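Local atomic coordinates of GH3 beta-N-acetylglucosaminidase (Paenibacillaceae, PDB entry 6K5J), a protein that hydrolyses terminal beta-linked N-acetylglucosamine residues as a glycoside hydrolase of family 3, probably releasing the sugar from chitin-derived or cell-wall oligosaccharides. Residues 101-106 with 526-531; 485-490 with 501-506. One frame throughout, in Å; residues are numbered along the deposited sequence.

Both contacts are largely buried and lie about 9 Å apart, centre to centre. Contact 1 joins helix 102-108, in the family 3 N-terminal barrel region, to a loop near the C-terminus. It is mainly buried, but Thr526 at its edge is exposed and Pro528 partly so. Contact 2 is local and fully buried. It joins two segments that flank strand 499-501 of the six-stranded mixed sheet. Both combine apolar packing with one bridging water, but contact 2 adds a CA-H...O contact and an aromatic ring. The two meet directly: Met103 CG lies 3.5 Å from Tyr503 CD1, and Gly101 N probably hydrogen-bonds Glu504 OE1 at 2.7 Å.

Contact 1: residues 101-106 with 526-531; sequences GNMALG and TLPAPL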
loop_
_atom_site.group_PDB
_atom_site.type_symbol
_atom_site.label_atom_id
_atom_site.label_comp_id
_atom_site.label_asym_id
_atom_site.label_seq_id
_atom_site.Cartn_x
_atom_site.Cartn_y
_atom_site.Cartn_z
ATOM N N GLY A 101 -1.610 4.621 7.841
ATOM C CA GLY A 101 -1.328 4.623 6.424
ATOM C C GLY A 101 -1.258 6.033 5.868
ATOM O O GLY A 101 -1.395 7.024 6.579
ATOM N N ASN A 102 -1.064 6.105 4.552
ATOM C CA ASN A 102 -0.628 7.355 3.939
ATOM C C ASN A 102 -1.651 8.467 4.128
ATOM O O ASN A 102 -1.306 9.558 4.588
ATOM C CB ASN A 102 -0.316 7.132 2.460
ATOM C CG ASN A 102 1.075 6.574 2.251
ATOM O OD1 ASN A 102 1.701 6.061 3.193
ATOM N ND2 ASN A 102 1.578 6.688 1.030
ATOM N N MET A 103 -2.917 8.227 3.779
ATOM C CA MET A 103 -3.835 9.358 3.844
ATOM C C MET A 103 -4.135 9.754 5.288
ATOM O O MET A 103 -4.372 10.934 5.563
ATOM C CB MET A 103 -5.130 9.083 3.073
ATOM C CG MET A 103 -5.938 10.386 2.863
ATOM S SD MET A 103 -7.282 10.261 1.660
ATOM C CE MET A 103 -6.320 10.169 0.137
ATOM N N ALA A 104 -4.087 8.805 6.228
ATOM C CA ALA A 104 -4.161 9.180 7.639
ATOM C C ALA A 104 -2.997 10.092 8.017
ATOM O O ALA A 104 -3.181 11.102 8.712
ATOM C CB ALA A 104 -4.177 7.922 8.514
ATOM N N LEU A 105 -1.794 9.775 7.533
ATOM C CA LEU A 105 -0.643 10.633 7.801
ATOM C C LEU A 105 -0.797 11.991 7.120
ATOM O O LEU A 105 -0.415 13.022 7.684
ATOM C CB LEU A 105 0.647 9.943 7.337
ATOM C CG LEU A 105 1.137 8.769 8.204
ATOM C CD1 LEU A 105 2.141 7.889 7.438
ATOM C CD2 LEU A 105 1.755 9.292 9.503
ATOM N N GLY A 106 -1.341 12.005 5.899
ATOM C CA GLY A 106 -1.557 13.268 5.201
ATOM C C GLY A 106 -2.503 14.198 5.937
ATOM O O GLY A 106 -2.281 15.413 5.985
ATOM N N THR A 526 -6.906 17.600 8.887
ATOM C CA THR A 526 -7.347 18.400 7.752
ATOM C C THR A 526 -7.486 17.483 6.548
ATOM O O THR A 526 -6.550 16.749 6.228
ATOM C CB THR A 526 -6.337 19.517 7.458
ATOM O OG1 THR A 526 -6.390 20.492 8.510
ATOM C CG2 THR A 526 -6.645 20.194 6.129
ATOM N N LEU A 527 -8.637 17.522 5.882
ATOM C CA LEU A 527 -8.850 16.681 4.710
ATOM C C LEU A 527 -7.721 16.882 3.694
ATOM O O LEU A 527 -7.532 18.008 3.204
ATOM C CB LEU A 527 -10.192 17.021 4.071
ATOM C CG LEU A 527 -10.563 16.253 2.807
ATOM C CD1 LEU A 527 -10.895 14.808 3.136
ATOM C CD2 LEU A 527 -11.737 16.947 2.100
ATOM N N PRO A 528 -6.936 15.850 3.381
ATOM C CA PRO A 528 -5.732 16.047 2.563
ATOM C C PRO A 528 -5.920 15.844 1.065
ATOM O O PRO A 528 -4.956 16.040 0.318
ATOM C CB PRO A 528 -4.782 14.986 3.131
ATOM C CG PRO A 528 -5.716 13.836 3.446
ATOM C CD PRO A 528 -6.999 14.484 3.939
ATOM N N ALA A 529 -7.107 15.461 0.606
ATOM C CA ALA A 529 -7.381 15.232 -0.807
ATOM C C ALA A 529 -8.772 15.748 -1.123
ATOM O O ALA A 529 -9.652 15.743 -0.250
ATOM C CB ALA A 529 -7.273 13.739 -1.177
ATOM N N PRO A 530 -9.014 16.201 -2.353
ATOM C CA PRO A 530 -10.245 16.941 -2.640
ATOM C C PRO A 530 -11.454 16.038 -2.837
ATOM O O PRO A 530 -11.357 14.903 -3.313
ATOM C CB PRO A 530 -9.909 17.692 -3.932
ATOM C CG PRO A 530 -8.908 16.798 -4.628
ATOM C CD PRO A 530 -8.072 16.230 -3.496
ATOM N N LEU A 531 -12.618 16.585 -2.490
ATOM C CA LEU A 531 -13.873 15.873 -2.695
ATOM C C LEU A 531 -14.327 15.908 -4.147
ATOM O O LEU A 531 -15.202 15.127 -4.527
ATOM C CB LEU A 531 -14.956 16.462 -1.794
ATOM C CG LEU A 531 -14.693 16.410 -0.288
ATOM C CD1 LEU A 531 -15.891 16.969 0.477
ATOM C CD2 LEU A 531 -14.380 14.992 0.171
HETATM O O HOH W 1 -3.724 17.680 5.293
#
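Met103 and Pro528 carry the apolar part of this contact. Met103 CG rests 3.5 Å from Pro528 CG, and the two side chains cross at about a right angle. With chi1 at -166°, Met103 CG lies opposite the backbone N and the chain runs out toward the proline. A bend at chi3 (-72°) then turns the methyl group to Ala529, with Met103 CE 3.9 Å from Ala529 CB. The methionine thus touches both residues, with its middle on one and its end on the other.

The proline ring also packs on the helix backbone: Pro528 CB lies 3.7 Å from Gly106 C. A beta carbon on Gly106 would point at the proline and sit tight against Pro528 CB, so the absence of a side chain probably allows this close approach. The nearest CA atoms, those of Gly106 and Pro528, are 5.7 Å apart.

The polar link is a water. It donates to Gly106 O at 2.8 Å and to Thr526 O at 3.1 Å. Beyond the two segments, Thr526 and Pro528 make backbone hydrogen bonds with Ala107 and Gly156, and Tyr503 packs on both Met103 and Pro528.

The C-terminal loop meets one side of the short helix 102-108 mainly through carbon atoms, so the fit depends on complementary shape. The water satisfies two carbonyl oxygens that, both being acceptors, could not pair directly.

Contact 2: residues 485-490 with 501-506; sequences RNPFDI and AAYENT
Arg485 and Tyr503 bring the two backbones together, with their CA atoms 4.6 Å apart. Tyr503 CA approaches Arg485 O at 3.4 Å in a CA-H...O contact, with an angle of 151° at the hydrogen. A water reinforces this pairing: it donates to Arg485 O at 2.7 Å and accepts from Tyr503 N at 2.9 Å.

Residues 485-490 follow strand 478-483 and turn into a 3-10 segment. Ala501 ends strand 499-501, which runs parallel to 478-483, and the chain then leads into helix 507-517. This mixed sheet with its helices is consistent with the alpha/beta sandwich domain of family 3 enzymes. Thr506 is the N-cap of the helix. Its OG1 bonds Ala509 N and also Glu504 OE2, from above the carboxylate plane.

Pro487 CB lies 3.7 Å from Ala501 CB. Tyr503 CB points away from 485-490, but chi1 of -47° sets CG beside the backbone N and brings the ring back to Pro487, whose CG approaches Tyr503 CE1 obliquely at 3.8 Å. Ala501 CB sits over one ring face, offset toward the rim. Tyr503 OH hydrogen-bonds Thr374 OG1. Replacing Tyr503 by alanine would remove the ring and is likely to open a gap beside Pro487 and Ala501, leaving Thr374 OG1 without this partner. Arg485 NH1 forms a salt bridge with Asp404 OD1, and NH2 hydrogen-bonds Val403 O.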
loop_
_atom_site.group_PDB
_atom_site.type_symbol
_atom_site.label_atom_id
_atom_site.label_comp_id
_atom_site.label_asym_id
_atom_site.label_seq_id
_atom_site.Cartn_x
_atom_site.Cartn_y
_atom_site.Cartn_z
ATOM N N ARG A 485 -12.384 4.096 5.444
ATOM C CA ARG A 485 -11.462 4.005 4.325
ATOM C C ARG A 485 -11.502 5.328 3.558
ATOM O O ARG A 485 -11.127 6.356 4.130
ATOM C CB ARG A 485 -11.753 2.781 3.448
ATOM C CG ARG A 485 -10.555 2.483 2.540
ATOM C CD ARG A 485 -10.423 1.027 2.107
ATOM N NE ARG A 485 -9.259 0.906 1.228
ATOM C CZ ARG A 485 -8.433 -0.140 1.179
ATOM N NH1 ARG A 485 -8.634 -1.202 1.951
ATOM N NH2 ARG A 485 -7.398 -0.120 0.347
ATOM N N ASN A 486 -11.925 5.348 2.292
ATOM C CA ASN A 486 -11.847 6.605 1.547
ATOM C C ASN A 486 -12.756 7.650 2.189
ATOM O O ASN A 486 -13.906 7.347 2.531
ATOM C CB ASN A 486 -12.238 6.423 0.075
ATOM C CG ASN A 486 -11.186 5.663 -0.725
ATOM O OD1 ASN A 486 -10.140 5.283 -0.200
ATOM N ND2 ASN A 486 -11.470 5.430 -1.999
ATOM N N PRO A 487 -12.286 8.895 2.351
ATOM C CA PRO A 487 -13.138 9.934 2.943
ATOM C C PRO A 487 -14.193 10.452 1.990
ATOM O O PRO A 487 -15.075 11.205 2.423
ATOM C CB PRO A 487 -12.135 11.038 3.304
ATOM C CG PRO A 487 -11.082 10.923 2.217
ATOM C CD PRO A 487 -10.955 9.412 1.982
ATOM N N PHE A 488 -14.147 10.048 0.721
ATOM C CA PHE A 488 -15.062 10.547 -0.298
ATOM C C PHE A 488 -16.460 9.950 -0.180
ATOM O O PHE A 488 -17.350 10.330 -0.952
ATOM C CB PHE A 488 -14.441 10.285 -1.675
ATOM C CG PHE A 488 -12.959 10.600 -1.717
ATOM C CD1 PHE A 488 -12.507 11.883 -1.434
ATOM C CD2 PHE A 488 -12.024 9.610 -1.982
ATOM C CE1 PHE A 488 -11.135 12.185 -1.445
ATOM C CE2 PHE A 488 -10.653 9.900 -1.996
ATOM C CZ PHE A 488 -10.212 11.180 -1.722
ATOM N N ASP A 489 -16.670 9.041 0.782
ATOM C CA ASP A 489 -18.008 8.539 1.079
ATOM C C ASP A 489 -19.011 9.669 1.264
ATOM O O ASP A 489 -20.186 9.529 0.904
ATOM C CB ASP A 489 -17.978 7.680 2.349
ATOM C CG ASP A 489 -17.391 6.309 2.121
ATOM O OD1 ASP A 489 -16.944 6.024 0.995
ATOM O OD2 ASP A 489 -17.371 5.512 3.085
ATOM N N ILE A 490 -18.571 10.791 1.847
ATOM C CA ILE A 490 -19.484 11.901 2.125
ATOM C C ILE A 490 -20.182 12.366 0.853
ATOM O O ILE A 490 -21.302 12.888 0.912
ATOM C CB ILE A 490 -18.734 13.066 2.803
ATOM C CG1 ILE A 490 -19.706 14.150 3.274
ATOM C CG2 ILE A 490 -17.688 13.667 1.874
ATOM C CD1 ILE A 490 -19.035 15.282 4.029
ATOM N N ALA A 501 -13.746 11.636 8.981
ATOM C CA ALA A 501 -12.855 10.758 8.231
ATOM C C ALA A 501 -11.758 10.244 9.151
ATOM O O ALA A 501 -11.085 11.033 9.828
ATOM C CB ALA A 501 -12.240 11.469 7.014
ATOM N N ALA A 502 -11.565 8.925 9.157
ATOM C CA ALA A 502 -10.429 8.309 9.829
ATOM C C ALA A 502 -9.408 7.711 8.873
ATOM O O ALA A 502 -8.302 7.368 9.318
ATOM C CB ALA A 502 -10.903 7.213 10.802
ATOM N N TYR A 503 -9.746 7.551 7.594
ATOM C CA TYR A 503 -8.854 7.125 6.510
ATOM C C TYR A 503 -8.385 5.677 6.629
ATOM O O TYR A 503 -7.586 5.225 5.789
ATOM C CB TYR A 503 -7.628 8.053 6.389
ATOM C CG TYR A 503 -8.012 9.516 6.410
ATOM C CD1 TYR A 503 -8.495 10.140 5.266
ATOM C CD2 TYR A 503 -7.935 10.267 7.587
ATOM C CE1 TYR A 503 -8.867 11.475 5.277
ATOM C CE2 TYR A 503 -8.313 11.601 7.608
ATOM C CZ TYR A 503 -8.768 12.199 6.445
ATOM O OH TYR A 503 -9.143 13.529 6.453
ATOM N N GLU A 504 -8.844 4.933 7.630
ATOM C CA GLU A 504 -8.423 3.551 7.846
ATOM C C GLU A 504 -9.207 3.025 9.043
ATOM O O GLU A 504 -9.835 3.793 9.779
ATOM C CB GLU A 504 -6.915 3.426 8.082
ATOM C CG GLU A 504 -6.432 4.234 9.260
ATOM C CD GLU A 504 -4.927 4.321 9.319
ATOM O OE1 GLU A 504 -4.279 4.376 8.247
ATOM O OE2 GLU A 504 -4.395 4.329 10.445
ATOM N N ASN A 505 -9.175 1.700 9.226
ATOM C CA ASN A 505 -9.828 1.055 10.363
ATOM C C ASN A 505 -8.817 0.411 11.312
ATOM O O ASN A 505 -9.119 -0.588 11.970
ATOM C CB ASN A 505 -10.860 0.027 9.888
ATOM C CG ASN A 505 -10.232 -1.170 9.191
ATOM O OD1 ASN A 505 -9.032 -1.203 8.949
ATOM N ND2 ASN A 505 -11.057 -2.162 8.858
ATOM N N THR A 506 -7.609 0.970 11.375
ATOM C CA THR A 506 -6.547 0.466 12.233
ATOM C C THR A 506 -6.904 0.625 13.709
ATOM O O THR A 506 -7.770 1.429 14.061
ATOM C CB THR A 506 -5.258 1.235 11.970
ATOM O OG1 THR A 506 -5.491 2.627 12.230
ATOM C CG2 THR A 506 -4.801 1.058 10.530
HETATM O O HOH W 2 -11.791 8.384 5.742
#